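Local coordinates for protein CzcP cation efflux P1-ATPase (Ralstonia metallidurans, PDB 4U9R) that probably pumps zinc, cadmium and cobalt out of the cell using ATP, and is represented here by its N-terminal, cadmium-binding, ferredoxin-like region, at residues A[49-54]-A[93-98]; A[74-79]-A[86-91]; A[123-128]-A[161-166]. All blocks are in the same frame, centred on the assembly; numbering follows the deposited sequence.

Contact 1: A[49-54]-A[93-98]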
loop_
_atom_site.group_PDB
_atom_site.type_symbol
_atom_site.label_atom_id
_atom_site.label_comp_id
_atom_site.label_asym_id
_atom_site.label_seq_id
_atom_site.Cartn_x
_atom_site.Cartn_y
_atom_site.Cartn_z
ATOM N N LEU A 49 9.141 0.394 3.227
ATOM C CA LEU A 49 10.520 -0.080 3.161
ATOM C C LEU A 49 11.486 1.005 2.729
ATOM O O LEU A 49 12.517 1.161 3.351
ATOM C CB LEU A 49 10.672 -1.280 2.236
ATOM C CG LEU A 49 9.994 -2.591 2.642
ATOM C CD1 LEU A 49 10.119 -3.612 1.513
ATOM C CD2 LEU A 49 10.598 -3.134 3.879
ATOM N N SER A 50 11.155 1.780 1.709
ATOM C CA SER A 50 12.106 2.817 1.224
ATOM C C SER A 50 12.294 3.963 2.235
ATOM O O SER A 50 13.414 4.512 2.409
ATOM C CB SER A 50 11.703 3.344 -0.172
ATOM O OG SER A 50 10.460 4.033 -0.133
ATOM N N GLU A 51 11.241 4.293 2.942
ATOM C CA GLU A 51 11.360 5.258 4.044
ATOM C C GLU A 51 12.204 4.710 5.166
ATOM O O GLU A 51 13.062 5.420 5.670
ATOM C CB GLU A 51 9.997 5.703 4.553
ATOM C CG GLU A 51 9.311 6.595 3.527
ATOM C CD GLU A 51 7.990 7.186 3.993
ATOM O OE1 GLU A 51 7.769 7.315 5.222
ATOM O OE2 GLU A 51 7.175 7.526 3.104
ATOM N N LEU A 52 12.032 3.435 5.519
ATOM C CA LEU A 52 12.893 2.862 6.565
ATOM C C LEU A 52 14.341 2.818 6.171
ATOM O O LEU A 52 15.196 3.018 7.027
ATOM C CB LEU A 52 12.462 1.482 6.961
ATOM C CG LEU A 52 11.157 1.452 7.758
ATOM C CD1 LEU A 52 10.798 0.005 8.032
ATOM C CD2 LEU A 52 11.304 2.228 9.065
ATOM N N ARG A 53 14.634 2.548 4.886
ATOM C CA ARG A 53 16.011 2.434 4.449
ATOM C C ARG A 53 16.800 3.745 4.543
ATOM O O ARG A 53 18.039 3.770 4.714
ATOM C CB ARG A 53 16.073 1.883 3.025
ATOM C CG ARG A 53 15.680 0.418 2.938
ATOM C CD ARG A 53 16.051 -0.176 1.584
ATOM N NE ARG A 53 15.331 -1.411 1.317
ATOM C CZ ARG A 53 14.274 -1.522 0.512
ATOM N NH1 ARG A 53 13.767 -0.480 -0.125
ATOM N NH2 ARG A 53 13.707 -2.694 0.364
ATOM N N GLY A 54 16.062 4.830 4.454
ATOM C CA GLY A 54 16.588 6.142 4.655
ATOM C C GLY A 54 16.952 6.551 6.062
ATOM O O GLY A 54 17.556 7.614 6.200
ATOM N N THR A 93 6.894 0.756 13.431
ATOM C CA THR A 93 5.456 0.819 13.698
ATOM C C THR A 93 4.877 2.215 13.449
ATOM O O THR A 93 3.744 2.328 12.981
ATOM C CB THR A 93 5.108 0.450 15.156
ATOM O OG1 THR A 93 5.945 1.209 16.036
ATOM C CG2 THR A 93 5.325 -1.045 15.407
ATOM N N SER A 94 5.615 3.277 13.756
ATOM C CA SER A 94 5.054 4.619 13.526
ATOM C C SER A 94 5.124 5.056 12.042
ATOM O O SER A 94 4.261 5.799 11.573
ATOM C CB SER A 94 5.720 5.670 14.389
ATOM O OG SER A 94 7.011 5.993 13.902
ATOM N N THR A 95 6.147 4.632 11.312
ATOM C CA THR A 95 6.211 4.962 9.890
ATOM C C THR A 95 5.047 4.257 9.188
ATOM O O THR A 95 4.390 4.832 8.324
ATOM C CB THR A 95 7.531 4.575 9.268
ATOM O OG1 THR A 95 8.582 5.240 9.963
ATOM C CG2 THR A 95 7.565 4.961 7.777
ATOM N N GLY A 96 4.786 3.031 9.595
ATOM C CA GLY A 96 3.637 2.263 9.123
ATOM C C GLY A 96 2.305 2.902 9.430
ATOM O O GLY A 96 1.390 2.898 8.579
ATOM N N ALA A 97 2.177 3.461 10.638
ATOM C CA ALA A 97 0.934 4.113 11.052
ATOM C C ALA A 97 0.620 5.296 10.152
ATOM O O ALA A 97 -0.501 5.442 9.734
ATOM C CB ALA A 97 0.988 4.555 12.505
ATOM N N VAL A 98 1.612 6.106 9.838
ATOM C CA VAL A 98 1.421 7.269 8.991
ATOM C C VAL A 98 1.086 6.906 7.539
ATOM O O VAL A 98 0.222 7.540 6.933
ATOM C CB VAL A 98 2.657 8.165 8.960
ATOM C CG1 VAL A 98 2.449 9.308 7.989
ATOM C CG2 VAL A 98 2.966 8.700 10.346
#
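Thr-95 carries this contact for segment 93-98, and it meets Glu-51 and Leu-52 of segment 49-54. Segment 93-98 runs along helix 85-102. Thr-95 has its CB directed at the other helix. Its OG1 sits beside the backbone N (chi1 -58°), which lets the hydroxyl bond to the carbonyl of Leu-91 one turn earlier. The same torsion places the methyl CG2 anti to that N, facing Glu-51. There CG2 lies 3.5 Å from Glu-51 OE1. It also lies 4.1 Å from Glu-51 CB, so the methyl touches both the root and the end of the glutamate chain. The two side chains meet at a slant. The side chain of Glu-51 is about 11 Å from a bound cadmium ion. Leu-52 passes Thr-95 running the opposite way, and its CD2 comes to 4.2 Å from Thr-95 OG1. Nearest across the two backbones are the CA atoms of Leu-52 and Thr-95, 7.8 Å apart.

The contact joins the two helices of a beta-alpha-beta-beta-alpha run of ferredoxin-like type. Earlier in helix 43-53, Leu-49 turns away from segment 93-98 and packs on Ala-61 and Ile-63 of strand 58-64. Chemically the contact is van der Waals packing without a hydrogen bond across it. The threonine hydroxyl is engaged within its own helix. The carboxylate of the exposed Glu-51 gets no hydrogen bond or salt bridge from segment 93-98, so the contact probably adds packing rather than charge pairing.

Contact 2: A[74-79]-A[86-91]. With CD (cadmium ion), chain C; TCE (3,3',3''-phosphanetriyltripropanoic acid), chain D.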
loop_
_atom_site.group_PDB
_atom_site.type_symbol
_atom_site.label_atom_id
_atom_site.label_comp_id
_atom_site.label_asym_id
_atom_site.label_seq_id
_atom_site.Cartn_x
_atom_site.Cartn_y
_atom_site.Cartn_z
ATOM N N ILE A 74 7.704 -8.052 7.238
ATOM C CA ILE A 74 8.898 -7.270 6.944
ATOM C C ILE A 74 9.929 -7.637 7.943
ATOM O O ILE A 74 9.620 -7.850 9.120
ATOM C CB ILE A 74 8.700 -5.749 6.896
ATOM C CG1 ILE A 74 8.201 -5.192 8.195
ATOM C CG2 ILE A 74 7.697 -5.382 5.799
ATOM C CD1 ILE A 74 8.568 -3.730 8.289
ATOM N N CYS A 75 11.152 -7.699 7.454
ATOM C CA CYS A 75 12.275 -7.993 8.234
ATOM C C CYS A 75 13.201 -6.793 8.123
ATOM O O CYS A 75 13.516 -6.324 7.028
ATOM C CB CYS A 75 12.897 -9.297 7.734
ATOM S SG CYS A 75 14.335 -9.833 8.683
ATOM N N VAL A 76 13.640 -6.293 9.277
ATOM C CA VAL A 76 14.493 -5.151 9.345
ATOM C C VAL A 76 15.736 -5.548 10.105
ATOM O O VAL A 76 15.644 -6.077 11.190
ATOM C CB VAL A 76 13.794 -3.998 10.087
ATOM C CG1 VAL A 76 14.705 -2.786 10.237
ATOM C CG2 VAL A 76 12.556 -3.546 9.344
ATOM N N HIS A 77 16.894 -5.287 9.514
ATOM C CA HIS A 77 18.147 -5.523 10.127
ATOM C C HIS A 77 18.688 -4.180 10.624
ATOM O O HIS A 77 18.659 -3.169 9.922
ATOM C CB HIS A 77 19.147 -6.092 9.119
ATOM C CG HIS A 77 18.683 -7.331 8.395
ATOM N ND1 HIS A 77 19.564 -8.100 7.660
ATOM C CD2 HIS A 77 17.462 -7.904 8.223
ATOM C CE1 HIS A 77 18.920 -9.117 7.112
ATOM N NE2 HIS A 77 17.647 -9.041 7.450
ATOM N N TYR A 78 19.171 -4.175 11.851
ATOM C CA TYR A 78 19.711 -2.992 12.427
ATOM C C TYR A 78 21.027 -3.295 13.171
ATOM O O TYR A 78 21.339 -4.454 13.540
ATOM C CB TYR A 78 18.672 -2.340 13.336
ATOM C CG TYR A 78 18.353 -3.141 14.567
ATOM C CD1 TYR A 78 17.456 -4.210 14.503
ATOM C CD2 TYR A 78 18.958 -2.841 15.800
ATOM C CE1 TYR A 78 17.167 -4.958 15.624
ATOM C CE2 TYR A 78 18.668 -3.589 16.934
ATOM C CZ TYR A 78 17.768 -4.654 16.817
ATOM O OH TYR A 78 17.451 -5.419 17.875
ATOM N N ASP A 79 21.785 -2.227 13.355
ATOM C CA ASP A 79 23.020 -2.198 14.135
ATOM C C ASP A 79 22.683 -1.749 15.553
ATOM O O ASP A 79 22.420 -0.564 15.786
ATOM C CB ASP A 79 23.955 -1.167 13.482
ATOM C CG ASP A 79 25.285 -1.024 14.199
ATOM O OD1 ASP A 79 25.504 -1.694 15.236
ATOM O OD2 ASP A 79 26.112 -0.234 13.699
ATOM N N ALA A 86 14.013 -0.905 20.927
ATOM C CA ALA A 86 12.831 -0.067 21.183
ATOM C C ALA A 86 12.613 1.022 20.150
ATOM O O ALA A 86 11.509 1.249 19.684
ATOM C CB ALA A 86 12.975 0.598 22.554
ATOM N N ARG A 87 13.697 1.684 19.806
ATOM C CA ARG A 87 13.711 2.794 18.877
ATOM C C ARG A 87 13.562 2.337 17.401
ATOM O O ARG A 87 12.806 2.944 16.646
ATOM C CB ARG A 87 15.018 3.591 19.099
ATOM C CG ARG A 87 15.265 4.745 18.134
ATOM C CD ARG A 87 14.206 5.832 18.226
ATOM N NE ARG A 87 14.218 6.702 17.052
ATOM C CZ ARG A 87 14.962 7.802 16.918
ATOM N NH1 ARG A 87 15.789 8.204 17.888
ATOM N NH2 ARG A 87 14.880 8.509 15.793
ATOM N N ILE A 88 14.224 1.254 16.984
ATOM C CA ILE A 88 14.001 0.777 15.620
ATOM C C ILE A 88 12.544 0.309 15.463
ATOM O O ILE A 88 11.866 0.679 14.500
ATOM C CB ILE A 88 15.071 -0.218 15.110
ATOM C CG1 ILE A 88 14.887 -0.497 13.627
ATOM C CG2 ILE A 88 14.998 -1.538 15.815
ATOM C CD1 ILE A 88 14.876 0.716 12.738
ATOM N N ARG A 89 12.012 -0.398 16.441
ATOM C CA ARG A 89 10.638 -0.907 16.318
ATOM C C ARG A 89 9.601 0.256 16.272
ATOM O O ARG A 89 8.606 0.204 15.541
ATOM C CB ARG A 89 10.336 -1.897 17.441
ATOM C CG ARG A 89 8.915 -2.429 17.429
ATOM C CD ARG A 89 8.659 -3.448 18.532
ATOM N NE ARG A 89 8.855 -2.861 19.854
ATOM C CZ ARG A 89 9.691 -3.286 20.788
ATOM N NH1 ARG A 89 10.492 -4.341 20.610
ATOM N NH2 ARG A 89 9.740 -2.626 21.927
ATOM N N GLU A 90 9.860 1.309 17.036
ATOM C CA GLU A 90 9.004 2.501 17.049
ATOM C C GLU A 90 9.006 3.191 15.701
ATOM O O GLU A 90 7.957 3.604 15.192
ATOM C CB GLU A 90 9.462 3.463 18.176
ATOM C CG GLU A 90 8.776 4.828 18.244
ATOM C CD GLU A 90 9.146 5.595 19.521
ATOM O OE1 GLU A 90 10.163 6.340 19.513
ATOM O OE2 GLU A 90 8.449 5.410 20.545
ATOM N N LEU A 91 10.187 3.323 15.137
ATOM C CA LEU A 91 10.351 3.817 13.791
ATOM C C LEU A 91 9.564 2.957 12.806
ATOM O O LEU A 91 8.829 3.480 11.992
ATOM C CB LEU A 91 11.810 3.830 13.430
ATOM C CG LEU A 91 12.350 4.848 12.456
ATOM C CD1 LEU A 91 11.750 6.239 12.645
ATOM C CD2 LEU A 91 13.853 4.909 12.694
HETATM CD CD CD C . 15.997 -10.322 6.872
HETATM O O16 TCE D . 15.954 -17.909 7.392
HETATM C C14 TCE D . 15.500 -16.863 7.909
HETATM O O15 TCE D . 15.139 -16.767 9.103
HETATM C C5 TCE D . 15.378 -15.628 7.036
HETATM C C2 TCE D . 16.430 -14.583 7.317
HETATM P P TCE D . 16.227 -12.996 6.416
HETATM C C3 TCE D . 15.915 -13.528 4.687
HETATM C C6 TCE D . 16.875 -12.813 3.747
HETATM C C8 TCE D . 17.449 -13.712 2.669
HETATM O O10 TCE D . 17.413 -13.298 1.489
HETATM O O9 TCE D . 17.928 -14.817 3.014
HETATM C C1 TCE D . 17.932 -12.321 6.355
HETATM C C4 TCE D . 18.836 -13.425 5.815
HETATM C C11 TCE D . 20.019 -12.908 5.019
HETATM O O12 TCE D . 20.697 -11.974 5.508
HETATM O O13 TCE D . 20.254 -13.443 3.913
#
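Ile-88 of the helix packs against Tyr-78 and Val-76 of the strand, and all three are buried. Its CG2 methyl sits over one face of the tyrosine ring. The contact is a CH-pi interaction, with CG2 3.9 Å from the ring centroid and 11° off the ring normal. The methyl is therefore nearly centred on the ring. In Tyr-78 a chi1 of 68° sets where the ring lies, and a chi2 of -81° turns its face to the methyl. The other branch of Ile-88 reaches for the valine. Its CG1 meets Val-76 CG1 tip to tip at 4.1 Å. Ile-88 also touches Leu-26 and Val-58, so it packs on all three strands of the sheet.

This is the packing of helix 85-102 on the sheet of a ferredoxin-like fold, with 73-78 as the middle strand. Alternation along the strand sends Val-76 and Tyr-78 to the helix. Cys-75 and His-77 go to the other face of the sheet, where they hold a cadmium ion together with His-62. Cys-75 SG binds the cadmium at 2.5 Å. His-77 NE2 binds it at 2.2 Å. The phosphine ligand comes to the same ion, with its P atom 2.7 Å from the cadmium. At the edge of the imidazole, His-77 CE1 lies 3.4 Å from C1 of this ligand. Lys-25, Arg-27, Lys-64 and His-62 complete the ligand's pocket.

Contact 3: A[123-128]-A[161-166]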
loop_
_atom_site.group_PDB
_atom_site.type_symbol
_atom_site.label_atom_id
_atom_site.label_comp_id
_atom_site.label_asym_id
_atom_site.label_seq_id
_atom_site.Cartn_x
_atom_site.Cartn_y
_atom_site.Cartn_z
ATOM N N ALA A 123 -9.478 3.686 -16.724
ATOM C CA ALA A 123 -8.234 3.778 -15.977
ATOM C C ALA A 123 -7.748 5.235 -15.918
ATOM O O ALA A 123 -7.432 5.748 -14.839
ATOM C CB ALA A 123 -7.175 2.881 -16.604
ATOM N N SER A 124 -7.714 5.897 -17.078
ATOM C CA SER A 124 -7.271 7.292 -17.167
ATOM C C SER A 124 -8.230 8.265 -16.493
ATOM O O SER A 124 -7.805 9.309 -15.999
ATOM C CB SER A 124 -7.061 7.714 -18.630
ATOM O OG SER A 124 -5.921 7.082 -19.192
ATOM N N GLN A 125 -9.522 7.945 -16.496
ATOM C CA GLN A 125 -10.509 8.806 -15.834
ATOM C C GLN A 125 -10.298 8.806 -14.327
ATOM O O GLN A 125 -10.484 9.835 -13.672
ATOM C CB GLN A 125 -11.949 8.380 -16.161
ATOM C CG GLN A 125 -12.502 8.999 -17.444
ATOM C CD GLN A 125 -13.720 8.266 -17.996
ATOM O OE1 GLN A 125 -14.583 7.811 -17.246
ATOM N NE2 GLN A 125 -13.791 8.154 -19.320
ATOM N N LEU A 126 -9.933 7.645 -13.783
ATOM C CA LEU A 126 -9.635 7.517 -12.349
ATOM C C LEU A 126 -8.376 8.320 -11.995
ATOM O O LEU A 126 -8.430 9.177 -11.111
ATOM C CB LEU A 126 -9.503 6.044 -11.952
ATOM C CG LEU A 126 -10.849 5.316 -11.828
ATOM C CD1 LEU A 126 -10.666 3.805 -11.745
ATOM C CD2 LEU A 126 -11.667 5.830 -10.645
ATOM N N ARG A 127 -7.284 8.093 -12.727
ATOM C CA ARG A 127 -6.038 8.848 -12.522
ATOM C C ARG A 127 -6.257 10.359 -12.444
ATOM O O ARG A 127 -5.657 11.027 -11.600
ATOM C CB ARG A 127 -5.007 8.530 -13.610
ATOM C CG ARG A 127 -4.323 7.182 -13.437
ATOM C CD ARG A 127 -3.190 6.973 -14.435
ATOM N NE ARG A 127 -3.579 6.106 -15.546
ATOM C CZ ARG A 127 -3.630 4.774 -15.497
ATOM N NH1 ARG A 127 -3.327 4.118 -14.381
ATOM N NH2 ARG A 127 -4.000 4.083 -16.573
ATOM N N ALA A 128 -7.133 10.884 -13.300
ATOM C CA ALA A 128 -7.355 12.328 -13.416
ATOM C C ALA A 128 -8.175 12.944 -12.278
ATOM O O ALA A 128 -8.235 14.173 -12.157
ATOM C CB ALA A 128 -8.003 12.647 -14.754
ATOM N N LEU A 161 -17.203 7.813 -10.248
ATOM C CA LEU A 161 -17.436 6.690 -11.156
ATOM C C LEU A 161 -18.900 6.254 -11.141
ATOM O O LEU A 161 -19.255 5.298 -11.820
ATOM C CB LEU A 161 -16.523 5.498 -10.837
ATOM C CG LEU A 161 -16.751 4.701 -9.541
ATOM C CD1 LEU A 161 -17.843 3.629 -9.654
ATOM C CD2 LEU A 161 -15.434 4.072 -9.080
ATOM N N SER A 162 -19.740 6.941 -10.367
ATOM C CA SER A 162 -21.188 6.703 -10.381
ATOM C C SER A 162 -21.746 6.938 -11.783
ATOM O O SER A 162 -22.473 6.088 -12.310
ATOM C CB SER A 162 -21.916 7.604 -9.376
ATOM O OG SER A 162 -23.278 7.237 -9.240
ATOM N N LYS A 163 -21.388 8.080 -12.382
ATOM C CA LYS A 163 -21.801 8.411 -13.749
ATOM C C LYS A 163 -21.869 7.141 -14.629
ATOM O O LYS A 163 -22.942 6.780 -15.119
ATOM C CB LYS A 163 -20.907 9.521 -14.359
ATOM C CG LYS A 163 -19.564 9.083 -14.931
ATOM C CD LYS A 163 -18.824 10.233 -15.592
ATOM C CE LYS A 163 -17.396 9.839 -15.947
ATOM N NZ LYS A 163 -16.824 10.671 -17.044
ATOM N N ARG A 164 -20.758 6.421 -14.758
ATOM C CA ARG A 164 -20.717 5.216 -15.579
ATOM C C ARG A 164 -20.995 3.969 -14.740
ATOM O O ARG A 164 -22.116 3.448 -14.769
ATOM C CB ARG A 164 -19.378 5.113 -16.318
ATOM C CG ARG A 164 -19.355 5.970 -17.573
ATOM C CD ARG A 164 -18.011 6.619 -17.851
ATOM N NE ARG A 164 -18.194 7.757 -18.754
ATOM C CZ ARG A 164 -18.317 7.669 -20.080
ATOM N NH1 ARG A 164 -18.259 6.491 -20.696
ATOM N NH2 ARG A 164 -18.495 8.770 -20.804
ATOM N N GLY A 165 -19.985 3.507 -13.999
ATOM C CA GLY A 165 -20.076 2.255 -13.241
ATOM C C GLY A 165 -20.616 2.458 -11.844
ATOM O O GLY A 165 -21.058 3.550 -11.506
ATOM N N LEU A 166 -20.594 1.398 -11.039
ATOM C CA LEU A 166 -20.913 1.492 -9.610
ATOM C C LEU A 166 -20.520 0.217 -8.860
ATOM O O LEU A 166 -20.863 -0.886 -9.293
ATOM C CB LEU A 166 -22.407 1.780 -9.393
ATOM C CG LEU A 166 -22.811 2.215 -7.971
ATOM C CD1 LEU A 166 -23.756 3.409 -8.009
ATOM C CD2 LEU A 166 -23.425 1.072 -7.167
#
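Extended chains bring Gln-125 and Lys-163 together, while Arg-164 bends at its second torsion (chi2 143°), which brings its CD beside the same amide. Lys-163 leaves the backbone with its CG flanked by both N and C (chi1 81°), and from there its chain runs toward the glutamine. Gln-125 presents OE1 to both. Lys-163 NZ stands 3.6 Å from Gln-125 OE1, at a slant. This is too far for a hydrogen bond, though the charge and the carbonyl dipole may still attract weakly. Arg-164 CD lies 3.7 Å from Gln-125 OE1, so the arginine's aliphatic part does the touching. The two side chains cross at about a right angle. Gln-125 NE2 lies loosely over one face of the Arg-164 guanidinium, and the amide and guanidinium planes are 66° apart. Arg-164 NH1 also lies near NH1 of Arg-118, a like charge that is probably mildly unfavourable.

Behind these polar groups the contact is apolar and buried. Leu-126 CD2 meets Leu-161 CD2 at 4.4 Å, a loose touch of methyls. No hydrogen bond crosses the contact. It joins helix 116-127 to helix 154-162, weakly bonded here, and to the loop that follows. Leu-126 packs on Ala-135 and Val-137 of strand 132-137, while Leu-161 touches Leu-110 in the loop after strand 103-109.

In the fold
Contacts 1 and 2 belong to the first ferredoxin-like half of the chain, contact 3 to the second. Contact 2 is nested inside the loop closed by contact 1. Their centres are 10 Å apart, they share helix 85-102, and they touch, as where Leu-52 CD1 packs on Val-76 CG2. Contact 3 comes later in the chain, on the opposite side of its centre, about 31 Å from contact 1 and 40 Å from contact 2, centre to centre. Each half has its own three-stranded sheet. Segment 74-79 of contact 2 supplies two ligands of one cadmium site, while a second, formed by Asp-42, Cys-44, His-105 and Glu-146, draws on both halves.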